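Local coordinates for B12-binding domain-containing protein (Kitasatospora setae, PDB 6WTE), which binds cobalamin and a [4Fe-4S] cluster and, as the radical SAM methylase TsrM, probably transfers methyl groups by a non-radical route, at residues G104-S109 against D238-R243; M111-V116 against G151-T156; D72-F77 against R412-T417; G129-C134 against Q190-S195. All coordinates share one frame; numbering follows the deposited sequence.

Contact 1 (G104-S109 against D238-R243); sequences GGIGFS and DAKGTR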
loop_
_atom_site.group_PDB
_atom_site.type_symbol
_atom_site.label_atom_id
_atom_site.label_comp_id
_atom_site.label_asym_id
_atom_site.label_seq_id
_atom_site.Cartn_x
_atom_site.Cartn_y
_atom_site.Cartn_z
ATOM N N GLY A 104 5.631 9.649 8.563
ATOM C CA GLY A 104 6.051 8.343 8.090
ATOM C C GLY A 104 4.879 7.711 7.373
ATOM O O GLY A 104 3.796 8.296 7.293
ATOM N N GLY A 105 5.100 6.516 6.843
ATOM C CA GLY A 105 4.078 5.797 6.101
ATOM C C GLY A 105 4.647 5.173 4.842
ATOM O O GLY A 105 5.726 5.527 4.367
ATOM N N ILE A 106 3.912 4.198 4.298
ATOM C CA ILE A 106 4.330 3.618 3.026
ATOM C C ILE A 106 4.176 4.644 1.903
ATOM O O ILE A 106 5.148 4.968 1.210
ATOM C CB ILE A 106 3.580 2.296 2.749
ATOM C CG1 ILE A 106 3.698 1.891 1.278
ATOM C CG2 ILE A 106 2.116 2.348 3.203
ATOM C CD1 ILE A 106 5.120 1.732 0.762
ATOM N N GLY A 107 2.976 5.210 1.737
ATOM C CA GLY A 107 2.818 6.298 0.779
ATOM C C GLY A 107 3.764 7.455 1.049
ATOM O O GLY A 107 4.358 8.020 0.122
ATOM N N PHE A 108 3.932 7.808 2.322
ATOM C CA PHE A 108 4.890 8.850 2.688
ATOM C C PHE A 108 6.292 8.529 2.177
ATOM O O PHE A 108 6.988 9.404 1.640
ATOM C CB PHE A 108 4.888 9.003 4.208
ATOM C CG PHE A 108 5.723 10.144 4.712
ATOM C CD1 PHE A 108 5.166 11.404 4.865
ATOM C CD2 PHE A 108 7.054 9.955 5.066
ATOM C CE1 PHE A 108 5.926 12.458 5.350
ATOM C CE2 PHE A 108 7.818 11.020 5.546
ATOM C CZ PHE A 108 7.251 12.257 5.689
ATOM N N SER A 109 6.714 7.271 2.311
ATOM C CA SER A 109 8.061 6.852 1.934
ATOM C C SER A 109 8.298 6.835 0.428
ATOM O O SER A 109 9.453 6.673 0.008
ATOM C CB SER A 109 8.349 5.465 2.518
ATOM O OG SER A 109 8.411 5.518 3.938
ATOM N N ASP A 238 11.745 0.431 -2.924
ATOM C CA ASP A 238 12.325 1.643 -2.361
ATOM C C ASP A 238 11.632 2.049 -1.068
ATOM O O ASP A 238 12.294 2.369 -0.074
ATOM C CB ASP A 238 12.247 2.795 -3.347
ATOM C CG ASP A 238 12.604 4.105 -2.694
ATOM O OD1 ASP A 238 13.786 4.263 -2.343
ATOM O OD2 ASP A 238 11.703 4.944 -2.491
ATOM N N ALA A 239 10.300 2.074 -1.074
ATOM C CA ALA A 239 9.570 2.664 0.042
ATOM C C ALA A 239 9.507 1.750 1.260
ATOM O O ALA A 239 9.376 2.241 2.386
ATOM C CB ALA A 239 8.158 3.043 -0.405
ATOM N N LYS A 240 9.580 0.438 1.067
ATOM C CA LYS A 240 9.650 -0.504 2.181
ATOM C C LYS A 240 11.069 -0.962 2.476
ATOM O O LYS A 240 11.453 -1.066 3.643
ATOM C CB LYS A 240 8.777 -1.736 1.899
ATOM C CG LYS A 240 7.356 -1.420 1.468
ATOM C CD LYS A 240 6.546 -0.781 2.596
ATOM C CE LYS A 240 6.276 -1.749 3.738
ATOM N NZ LYS A 240 5.128 -1.292 4.582
ATOM N N GLY A 241 11.855 -1.253 1.452
ATOM C CA GLY A 241 13.193 -1.784 1.641
ATOM C C GLY A 241 13.424 -2.881 0.626
ATOM O O GLY A 241 12.506 -3.601 0.235
ATOM N N THR A 242 14.676 -3.010 0.189
ATOM C CA THR A 242 15.051 -3.907 -0.899
ATOM C C THR A 242 15.469 -5.293 -0.432
ATOM O O THR A 242 15.838 -6.119 -1.273
ATOM C CB THR A 242 16.206 -3.305 -1.704
ATOM O OG1 THR A 242 17.341 -3.140 -0.841
ATOM C CG2 THR A 242 15.815 -1.951 -2.275
ATOM N N ARG A 243 15.463 -5.560 0.873
ATOM C CA ARG A 243 15.799 -6.875 1.400
ATOM C C ARG A 243 14.785 -7.246 2.476
ATOM O O ARG A 243 14.119 -6.382 3.055
ATOM C CB ARG A 243 17.222 -6.915 1.973
ATOM C CG ARG A 243 18.317 -6.698 0.927
ATOM C CD ARG A 243 18.350 -7.821 -0.104
ATOM N NE ARG A 243 19.399 -7.594 -1.093
ATOM C CZ ARG A 243 19.195 -7.076 -2.302
ATOM N NH1 ARG A 243 17.970 -6.740 -2.687
ATOM N NH2 ARG A 243 20.219 -6.901 -3.132
#

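Contact 2 (M111-V116 against G151-T156); sequences MPFALV and GLIRNT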
loop_
_atom_site.group_PDB
_atom_site.type_symbol
_atom_site.label_atom_id
_atom_site.label_comp_id
_atom_site.label_asym_id
_atom_site.label_seq_id
_atom_site.Cartn_x
_atom_site.Cartn_y
_atom_site.Cartn_z
ATOM N N MET A 111 7.792 9.505 -1.331
ATOM C CA MET A 111 8.234 10.864 -1.608
ATOM C C MET A 111 8.420 11.601 -0.286
ATOM O O MET A 111 7.789 12.642 -0.060
ATOM C CB MET A 111 7.216 11.576 -2.501
ATOM C CG MET A 111 5.771 11.325 -2.050
ATOM S SD MET A 111 4.512 12.145 -3.043
ATOM C CE MET A 111 5.057 13.855 -2.980
ATOM N N PRO A 112 9.289 11.109 0.601
ATOM C CA PRO A 112 9.299 11.646 1.969
ATOM C C PRO A 112 9.926 13.019 2.080
ATOM O O PRO A 112 9.502 13.793 2.944
ATOM C CB PRO A 112 10.095 10.593 2.752
ATOM C CG PRO A 112 11.039 10.043 1.726
ATOM C CD PRO A 112 10.285 10.038 0.424
ATOM N N PHE A 113 10.928 13.352 1.258
ATOM C CA PHE A 113 11.497 14.694 1.325
ATOM C C PHE A 113 10.495 15.736 0.840
ATOM O O PHE A 113 10.343 16.795 1.460
ATOM C CB PHE A 113 12.785 14.776 0.494
ATOM C CG PHE A 113 13.929 13.979 1.054
ATOM C CD1 PHE A 113 13.992 12.609 0.869
ATOM C CD2 PHE A 113 14.949 14.604 1.752
ATOM C CE1 PHE A 113 15.056 11.873 1.375
ATOM C CE2 PHE A 113 16.013 13.875 2.258
ATOM C CZ PHE A 113 16.065 12.509 2.069
ATOM N N ALA A 114 9.818 15.455 -0.276
ATOM C CA ALA A 114 8.795 16.369 -0.770
ATOM C C ALA A 114 7.701 16.574 0.265
ATOM O O ALA A 114 7.214 17.691 0.453
ATOM C CB ALA A 114 8.198 15.843 -2.075
ATOM N N LEU A 115 7.298 15.502 0.949
ATOM C CA LEU A 115 6.191 15.623 1.883
ATOM C C LEU A 115 6.610 16.322 3.171
ATOM O O LEU A 115 5.821 17.085 3.738
ATOM C CB LEU A 115 5.596 14.242 2.171
ATOM C CG LEU A 115 4.798 13.705 0.982
ATOM C CD1 LEU A 115 4.144 12.364 1.316
ATOM C CD2 LEU A 115 3.749 14.723 0.556
ATOM N N VAL A 116 7.835 16.084 3.655
ATOM C CA VAL A 116 8.307 16.845 4.808
ATOM C C VAL A 116 8.222 18.338 4.514
ATOM O O VAL A 116 7.727 19.127 5.328
ATOM C CB VAL A 116 9.739 16.434 5.199
ATOM C CG1 VAL A 116 10.329 17.470 6.140
ATOM C CG2 VAL A 116 9.755 15.079 5.891
ATOM N N GLY A 151 19.202 7.699 9.572
ATOM C CA GLY A 151 18.057 7.603 8.694
ATOM C C GLY A 151 17.085 8.761 8.773
ATOM O O GLY A 151 16.253 8.913 7.869
ATOM N N LEU A 152 17.163 9.581 9.818
ATOM C CA LEU A 152 16.151 10.605 10.036
ATOM C C LEU A 152 16.235 11.704 8.983
ATOM O O LEU A 152 17.308 12.266 8.743
ATOM C CB LEU A 152 16.316 11.211 11.431
ATOM C CG LEU A 152 15.246 12.226 11.815
ATOM C CD1 LEU A 152 13.870 11.539 11.921
ATOM C CD2 LEU A 152 15.630 12.923 13.120
ATOM N N ILE A 153 15.095 12.026 8.371
ATOM C CA ILE A 153 14.985 13.200 7.506
ATOM C C ILE A 153 14.633 14.399 8.376
ATOM O O ILE A 153 13.686 14.342 9.171
ATOM C CB ILE A 153 13.926 12.983 6.411
ATOM C CG1 ILE A 153 14.286 11.774 5.544
ATOM C CG2 ILE A 153 13.761 14.235 5.553
ATOM C CD1 ILE A 153 13.204 11.400 4.557
ATOM N N ARG A 154 15.398 15.485 8.234
ATOM C CA ARG A 154 15.214 16.683 9.040
ATOM C C ARG A 154 14.966 17.879 8.133
ATOM O O ARG A 154 15.735 18.135 7.201
ATOM C CB ARG A 154 16.422 16.930 9.949
ATOM C CG ARG A 154 16.742 15.725 10.822
ATOM C CD ARG A 154 17.749 16.035 11.918
ATOM N NE ARG A 154 18.796 16.965 11.525
ATOM C CZ ARG A 154 19.479 17.712 12.384
ATOM N NH1 ARG A 154 19.211 17.646 13.685
ATOM N NH2 ARG A 154 20.422 18.530 11.949
ATOM N N ASN A 155 13.894 18.607 8.412
ATOM C CA ASN A 155 13.520 19.773 7.614
ATOM C C ASN A 155 14.349 20.965 8.066
ATOM O O ASN A 155 14.074 21.568 9.108
ATOM C CB ASN A 155 12.033 20.064 7.759
ATOM C CG ASN A 155 11.493 20.936 6.642
ATOM O OD1 ASN A 155 12.234 21.363 5.761
ATOM N ND2 ASN A 155 10.189 21.198 6.674
ATOM N N THR A 156 15.381 21.300 7.303
ATOM C CA THR A 156 16.154 22.491 7.624
ATOM C C THR A 156 15.565 23.707 6.916
ATOM O O THR A 156 14.665 23.605 6.083
ATOM C CB THR A 156 17.618 22.322 7.228
ATOM O OG1 THR A 156 17.753 22.562 5.824
ATOM C CG2 THR A 156 18.098 20.916 7.548
#

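Contact 3 (D72-F77 against R412-T417); sequences DTVYAF and RLFPYT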
loop_
_atom_site.group_PDB
_atom_site.type_symbol
_atom_site.label_atom_id
_atom_site.label_comp_id
_atom_site.label_asym_id
_atom_site.label_seq_id
_atom_site.Cartn_x
_atom_site.Cartn_y
_atom_site.Cartn_z
ATOM N N ASP A 72 -2.393 9.192 -2.832
ATOM C CA ASP A 72 -3.546 9.391 -3.699
ATOM C C ASP A 72 -4.181 8.024 -3.901
ATOM O O ASP A 72 -3.711 7.023 -3.359
ATOM C CB ASP A 72 -3.159 10.050 -5.037
ATOM C CG ASP A 72 -2.152 9.244 -5.838
ATOM O OD1 ASP A 72 -0.985 9.148 -5.407
ATOM O OD2 ASP A 72 -2.528 8.722 -6.920
ATOM N N THR A 73 -5.258 7.982 -4.687
ATOM C CA THR A 73 -5.920 6.703 -4.918
ATOM C C THR A 73 -5.102 5.778 -5.805
ATOM O O THR A 73 -5.365 4.573 -5.811
ATOM C CB THR A 73 -7.300 6.906 -5.547
ATOM O OG1 THR A 73 -7.150 7.426 -6.874
ATOM C CG2 THR A 73 -8.139 7.861 -4.708
ATOM N N VAL A 74 -4.145 6.320 -6.568
ATOM C CA VAL A 74 -3.210 5.566 -7.404
ATOM C C VAL A 74 -3.932 5.036 -8.647
ATOM O O VAL A 74 -3.325 4.400 -9.515
ATOM C CB VAL A 74 -2.505 4.472 -6.565
ATOM C CG1 VAL A 74 -1.644 3.530 -7.388
ATOM C CG2 VAL A 74 -1.626 5.143 -5.512
ATOM N N TYR A 75 -5.215 5.368 -8.791
ATOM C CA TYR A 75 -5.930 5.096 -10.036
ATOM C C TYR A 75 -5.520 6.142 -11.064
ATOM O O TYR A 75 -5.786 7.333 -10.875
ATOM C CB TYR A 75 -7.441 5.145 -9.823
ATOM C CG TYR A 75 -8.046 3.933 -9.158
ATOM C CD1 TYR A 75 -7.959 2.676 -9.744
ATOM C CD2 TYR A 75 -8.738 4.053 -7.960
ATOM C CE1 TYR A 75 -8.529 1.564 -9.140
ATOM C CE2 TYR A 75 -9.308 2.948 -7.352
ATOM C CZ TYR A 75 -9.200 1.708 -7.945
ATOM O OH TYR A 75 -9.769 0.609 -7.338
ATOM N N ALA A 76 -4.892 5.700 -12.159
ATOM C CA ALA A 76 -4.302 6.645 -13.104
ATOM C C ALA A 76 -5.346 7.533 -13.771
ATOM O O ALA A 76 -5.064 8.698 -14.075
ATOM C CB ALA A 76 -3.495 5.893 -14.165
ATOM N N PHE A 77 -6.542 7.011 -14.025
ATOM C CA PHE A 77 -7.568 7.830 -14.656
ATOM C C PHE A 77 -8.203 8.823 -13.689
ATOM O O PHE A 77 -8.845 9.777 -14.142
ATOM C CB PHE A 77 -8.652 6.940 -15.271
ATOM C CG PHE A 77 -9.094 5.821 -14.374
ATOM C CD1 PHE A 77 -8.396 4.623 -14.336
ATOM C CD2 PHE A 77 -10.206 5.969 -13.556
ATOM C CE1 PHE A 77 -8.795 3.596 -13.503
ATOM C CE2 PHE A 77 -10.613 4.938 -12.725
ATOM C CZ PHE A 77 -9.905 3.755 -12.696
ATOM N N ARG A 412 0.182 5.388 -12.319
ATOM C CA ARG A 412 0.686 6.574 -11.633
ATOM C C ARG A 412 2.185 6.421 -11.401
ATOM O O ARG A 412 2.633 5.406 -10.856
ATOM C CB ARG A 412 -0.037 6.780 -10.297
ATOM C CG ARG A 412 -1.328 7.576 -10.389
ATOM C CD ARG A 412 -1.089 9.075 -10.238
ATOM N NE ARG A 412 -0.579 9.406 -8.908
ATOM C CZ ARG A 412 0.587 9.994 -8.670
ATOM N NH1 ARG A 412 1.381 10.356 -9.675
ATOM N NH2 ARG A 412 0.950 10.239 -7.421
ATOM N N LEU A 413 2.956 7.428 -11.818
ATOM C CA LEU A 413 4.411 7.391 -11.741
ATOM C C LEU A 413 4.911 7.979 -10.430
ATOM O O LEU A 413 4.414 9.007 -9.973
ATOM C CB LEU A 413 5.025 8.164 -12.908
ATOM C CG LEU A 413 4.718 7.578 -14.288
ATOM C CD1 LEU A 413 5.293 8.459 -15.365
ATOM C CD2 LEU A 413 5.272 6.169 -14.389
ATOM N N PHE A 414 5.922 7.336 -9.851
ATOM C CA PHE A 414 6.537 7.755 -8.604
ATOM C C PHE A 414 8.048 7.831 -8.774
ATOM O O PHE A 414 8.611 7.172 -9.656
ATOM C CB PHE A 414 6.161 6.792 -7.467
ATOM C CG PHE A 414 4.734 6.930 -7.029
ATOM C CD1 PHE A 414 3.719 6.275 -7.715
ATOM C CD2 PHE A 414 4.402 7.734 -5.952
ATOM C CE1 PHE A 414 2.398 6.410 -7.324
ATOM C CE2 PHE A 414 3.082 7.871 -5.555
ATOM C CZ PHE A 414 2.082 7.208 -6.245
ATOM N N PRO A 415 8.723 8.662 -7.972
ATOM C CA PRO A 415 10.133 8.977 -8.265
ATOM C C PRO A 415 11.072 7.789 -8.157
ATOM O O PRO A 415 12.045 7.713 -8.918
ATOM C CB PRO A 415 10.472 10.064 -7.232
ATOM C CG PRO A 415 9.433 9.909 -6.155
ATOM C CD PRO A 415 8.196 9.490 -6.870
ATOM N N TYR A 416 10.826 6.861 -7.238
ATOM C CA TYR A 416 11.769 5.770 -7.041
ATOM C C TYR A 416 11.187 4.469 -7.565
ATOM O O TYR A 416 11.158 3.452 -6.868
ATOM C CB TYR A 416 12.159 5.674 -5.569
ATOM C CG TYR A 416 12.673 7.002 -5.088
ATOM C CD1 TYR A 416 13.877 7.499 -5.564
ATOM C CD2 TYR A 416 11.936 7.782 -4.204
ATOM C CE1 TYR A 416 14.356 8.730 -5.157
ATOM C CE2 TYR A 416 12.408 9.024 -3.782
ATOM C CZ TYR A 416 13.617 9.490 -4.270
ATOM O OH TYR A 416 14.108 10.709 -3.873
ATOM N N THR A 417 10.700 4.519 -8.793
ATOM C CA THR A 417 10.342 3.341 -9.551
ATOM C C THR A 417 11.144 3.346 -10.841
ATOM O O THR A 417 11.467 4.415 -11.367
ATOM C CB THR A 417 8.847 3.295 -9.881
ATOM O OG1 THR A 417 8.516 4.369 -10.773
ATOM C CG2 THR A 417 8.011 3.410 -8.611
HETATM O O HOH W 1 -1.088 3.355 -10.694
#

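Contact 4 (G129-C134 against Q190-S195); sequences GEKILC and QVDQLS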
loop_
_atom_site.group_PDB
_atom_site.type_symbol
_atom_site.label_atom_id
_atom_site.label_comp_id
_atom_site.label_asym_id
_atom_site.label_seq_id
_atom_site.Cartn_x
_atom_site.Cartn_y
_atom_site.Cartn_z
ATOM N N GLY A 129 9.473 2.399 10.661
ATOM C CA GLY A 129 9.774 3.516 11.536
ATOM C C GLY A 129 10.008 3.205 13.002
ATOM O O GLY A 129 10.433 4.094 13.746
ATOM N N GLU A 130 9.781 1.959 13.428
ATOM C CA GLU A 130 9.711 1.667 14.859
ATOM C C GLU A 130 11.024 1.959 15.582
ATOM O O GLU A 130 11.014 2.459 16.713
ATOM C CB GLU A 130 9.286 0.212 15.083
ATOM C CG GLU A 130 10.110 -0.828 14.328
ATOM C CD GLU A 130 9.477 -1.226 13.014
ATOM O OE1 GLU A 130 8.861 -0.356 12.370
ATOM O OE2 GLU A 130 9.576 -2.416 12.634
ATOM N N LYS A 131 12.168 1.683 14.949
ATOM C CA LYS A 131 13.432 1.904 15.649
ATOM C C LYS A 131 13.853 3.367 15.592
ATOM O O LYS A 131 14.247 3.948 16.611
ATOM C CB LYS A 131 14.515 0.990 15.076
ATOM C CG LYS A 131 14.260 -0.475 15.419
ATOM C CD LYS A 131 15.449 -1.367 15.109
ATOM C CE LYS A 131 15.081 -2.840 15.287
ATOM N NZ LYS A 131 14.384 -3.112 16.574
ATOM N N ILE A 132 13.764 3.977 14.407
ATOM C CA ILE A 132 14.104 5.392 14.255
ATOM C C ILE A 132 13.215 6.249 15.148
ATOM O O ILE A 132 13.681 7.205 15.781
ATOM C CB ILE A 132 13.983 5.807 12.777
ATOM C CG1 ILE A 132 14.990 5.029 11.929
ATOM C CG2 ILE A 132 14.161 7.338 12.621
ATOM C CD1 ILE A 132 14.810 5.195 10.431
ATOM N N LEU A 133 11.922 5.918 15.218
ATOM C CA LEU A 133 11.005 6.714 16.030
ATOM C C LEU A 133 11.366 6.644 17.511
ATOM O O LEU A 133 11.250 7.644 18.232
ATOM C CB LEU A 133 9.561 6.257 15.797
ATOM C CG LEU A 133 8.488 7.069 16.530
ATOM C CD1 LEU A 133 8.635 8.558 16.206
ATOM C CD2 LEU A 133 7.086 6.576 16.176
ATOM N N CYS A 134 11.801 5.473 17.989
ATOM C CA CYS A 134 12.226 5.377 19.381
ATOM C C CYS A 134 13.446 6.243 19.648
ATOM O O CYS A 134 13.539 6.883 20.700
ATOM C CB CYS A 134 12.528 3.932 19.758
ATOM S SG CYS A 134 11.055 2.923 19.965
ATOM N N GLN A 190 16.002 -1.237 10.196
ATOM C CA GLN A 190 14.916 -0.409 10.702
ATOM C C GLN A 190 13.758 -1.231 11.252
ATOM O O GLN A 190 12.893 -0.669 11.933
ATOM C CB GLN A 190 14.404 0.517 9.592
ATOM C CG GLN A 190 15.495 1.423 8.989
ATOM C CD GLN A 190 15.010 2.271 7.828
ATOM O OE1 GLN A 190 15.782 2.596 6.920
ATOM N NE2 GLN A 190 13.738 2.662 7.862
ATOM N N VAL A 191 13.735 -2.538 10.979
ATOM C CA VAL A 191 12.595 -3.399 11.279
ATOM C C VAL A 191 12.763 -4.023 12.660
ATOM O O VAL A 191 13.819 -4.584 12.974
ATOM C CB VAL A 191 12.456 -4.498 10.209
ATOM C CG1 VAL A 191 11.316 -5.437 10.561
ATOM C CG2 VAL A 191 12.240 -3.881 8.839
ATOM N N ASP A 192 11.710 -3.955 13.474
ATOM C CA ASP A 192 11.641 -4.731 14.711
ATOM C C ASP A 192 11.236 -6.151 14.336
ATOM O O ASP A 192 10.058 -6.441 14.118
ATOM C CB ASP A 192 10.658 -4.095 15.691
ATOM C CG ASP A 192 10.486 -4.896 16.973
ATOM O OD1 ASP A 192 11.124 -5.963 17.151
ATOM O OD2 ASP A 192 9.693 -4.440 17.821
ATOM N N GLN A 193 12.220 -7.040 14.260
ATOM C CA GLN A 193 12.004 -8.425 13.864
ATOM C C GLN A 193 11.682 -9.337 15.037
ATOM O O GLN A 193 11.481 -10.536 14.828
ATOM C CB GLN A 193 13.239 -8.962 13.144
ATOM C CG GLN A 193 13.656 -8.163 11.929
ATOM C CD GLN A 193 14.963 -8.656 11.352
ATOM O OE1 GLN A 193 16.012 -8.038 11.548
ATOM N NE2 GLN A 193 14.915 -9.781 10.652
ATOM N N LEU A 194 11.628 -8.807 16.258
ATOM C CA LEU A 194 11.486 -9.625 17.454
ATOM C C LEU A 194 10.110 -9.531 18.094
ATOM O O LEU A 194 9.535 -10.556 18.468
ATOM C CB LEU A 194 12.554 -9.230 18.489
ATOM C CG LEU A 194 14.011 -9.414 18.067
ATOM C CD1 LEU A 194 14.955 -8.903 19.142
ATOM C CD2 LEU A 194 14.286 -10.877 17.768
ATOM N N SER A 195 9.564 -8.329 18.240
ATOM C CA SER A 195 8.421 -8.149 19.122
ATOM C C SER A 195 7.138 -8.687 18.505
ATOM O O SER A 195 6.977 -8.742 17.282
ATOM C CB SER A 195 8.214 -6.671 19.459
ATOM O OG SER A 195 9.423 -6.054 19.856
HETATM O O HOH W 2 13.518 -5.659 18.316
HETATM O O HOH W 3 12.956 2.145 12.226
#

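Contact 1 (G104-S109 against D238-R243)
I106 and A239 meet methyl to methyl where the B12-binding domain comes up against the radical SAM core, with S109 alongside. CD1 of I106 is the working end: it lies 3.5 Å from CB of A239 and 3.4 Å from CD of K240, the latter closer than carbon atoms normally sit. With CG1 of I106 anti to its own backbone N (chi1 164°), the delta methyl is carried across to helix 236-240, and there it crosses the aliphatic part of the K240 chain at about a right angle. Folds at chi2 and chi3 lay CD of K240 against the isoleucine, while its NZ goes on to the bound cobalamin, outside the two segments, and pairs with it in a salt bridge. S109 meets A239 from another side, roughly at a right angle to the isoleucine: its CB stands 3.8 Å from CB of A239 and 3.4 Å from O of A239. The serine hydroxyl is busy within its own turn, OG of S109 giving a 2.7 Å bond to O of G105; N of S109 reaches the same oxygen from the opposite face of the carbonyl plane. At the margin, K126 pairs with D238 OD2 and also bonds S109 O. Van der Waals contact, mostly between carbons, therefore does the joining here, and the polar ends of S109, D238 and K240 find their partners to the side, which leaves the lysine ammonium for the cofactor.

Contact 2 (M111-V116 against G151-T156)
I153 reaches from strand 153-156 onto helix 112-119 of the B12-binding domain, a helix-on-sheet packing in which the strand belongs to the seven-stranded mixed sheet that also holds strands 4-9, 63-67 and 101-104. The axes of helix 112-116 and strand 153-156 approach to 9.1 Å, with their N-to-C directions 40° apart. From CB, which points at the helix, the isoleucine forks. CG2 goes to V116, 4.1 Å from its CG2, and also comes near CD2 and CE2 on one side of the F113 ring. CG1, set beside the backbone N and anti to the carbonyl carbon (chi1 -59°), passes close to CZ of F113. An extended chi2 then sends CD1 of I153 over the phenyl face, 4.0 Å from the centroid of the F113 ring and 20° off its normal, a CH-pi contact. The same methyl, CD1 of I153, ends against the proline at the head of the helix, with CB of P112 3.7 Å away and CG hardly farther. One branched side chain thus touches three helix residues, and A160 and R162 of strand 159-162 help enclose it and the phenyl ring. One turn along the helix, V116 and N155 lie side by side, their side chains running opposite ways. The asparagine amide gives its hydrogen bond to I121 O; toward V116 O it is badly angled. What meets V116 is the aliphatic root of N155, its CB lying 3.5 Å from CG1 of V116.

Contact 3 (D72-F77 against R412-T417)
Two loops that line the cobalamin pocket are joined here by a salt bridge: 72-77, which follows strand 63-67 of the B12-binding domain, and 412-417, leaving strand 404-412 of the radical SAM core. R412 takes hold of D72 side-on, with two nitrogens for two oxygens. NE of R412 gives a 2.9 Å bond to OD2 of D72, and NH2 of R412 a 3.0 Å bond to OD1 of D72, both nearly straight. The oxygens lie in the plane of the guanidinium, at its edge, yet the carboxylate is turned 50° against that plane and receives both N-H groups from above its own. OD2 of D72 has a second donor on its opposite face, N of V74 at 2.9 Å, which makes an Asx turn and, together with the arginine, fixes the rotation of the acid. The chain of R412, bent at chi2 and chi3, leaves its CG 3.9 Å from O of V74. The remaining nitrogen, NH1, bonds V474 O. F414 offers its ring edge to the acid, CZ of F414 standing 3.7 Å from OD1 of D72, and CE1 of the same ring lies over one face of the guanidinium, toward its rim. A water completes the join, giving to O of V74 at 2.7 Å and accepting from N of R412. On the cofactor side the backbone O of T73 bonds cobalamin and F414 touches it as well. The whole is a bidentate arginine-carboxylate pair combined with an Asx turn, set at the domain interface beside the bound B12.

Contact 4 (G129-C134 against Q190-S195)
The N-terminal turn of helix 130-141 belongs to the cobalamin pocket of the B12-binding domain, and the loop 190-195 packs across it. E130 serves both sides. Its OE1 bonds cobalamin, while OE2 of E130 accepts from N of D192 at 2.8 Å, a nearly straight bond (173°) arriving on the anti side, somewhat out of the carboxylate plane. CG of E130 lies between the backbone N and the carbonyl carbon (chi1 52°), and a bend at chi2 folds the chain toward the loop, where CG of E130 packs 3.6 Å from CB of D192. With one oxygen on the loop and the other on the cofactor, the carboxylate is held at both ends; G129 adds a backbone N-H to the cobalamin. K131 runs out alongside the loop backbone until its CE is 3.2 Å from O of V191. Its ammonium stops short of a salt bridge with D192: a water lies between them, giving to OD1 and accepting only weakly from NZ. That same OD1 takes the backbone N-H groups of L194 and S195 from one face of its plane, an Asx turn and Asx motif that turn the chain at 192-195. A second water bridges the segments, giving to O of Q190 at 2.8 Å and accepting from N of I132. The amide of Q190 has its partners in P128 O and K126 O, and I132 crosses close by, its CD1 3.8 Å from NE2 of Q190.

How the contacts relate
Contacts 1, 3 and 4 all touch the bound cobalamin: contact 1 through K240, which lies about 7 Å by its side chain from the iron-sulfur cluster, contact 3 through T73 and F414, and contact 4 through G129 and E130. Contacts 1 and 3 both bring the B12-binding domain against the radical SAM core; their centres are 14 Å apart, and D238 OD2 touches CB of Y416 at 3.2 Å. Contact 2 stands back from the cofactor, P112 about 10 Å away by its side chain, but F108 of contact 1 packs on L115 and V116. L152 lightly touches I132, linking contact 2 to contact 4. Contacts 3 and 4 lie farthest apart, 27 Å between centres.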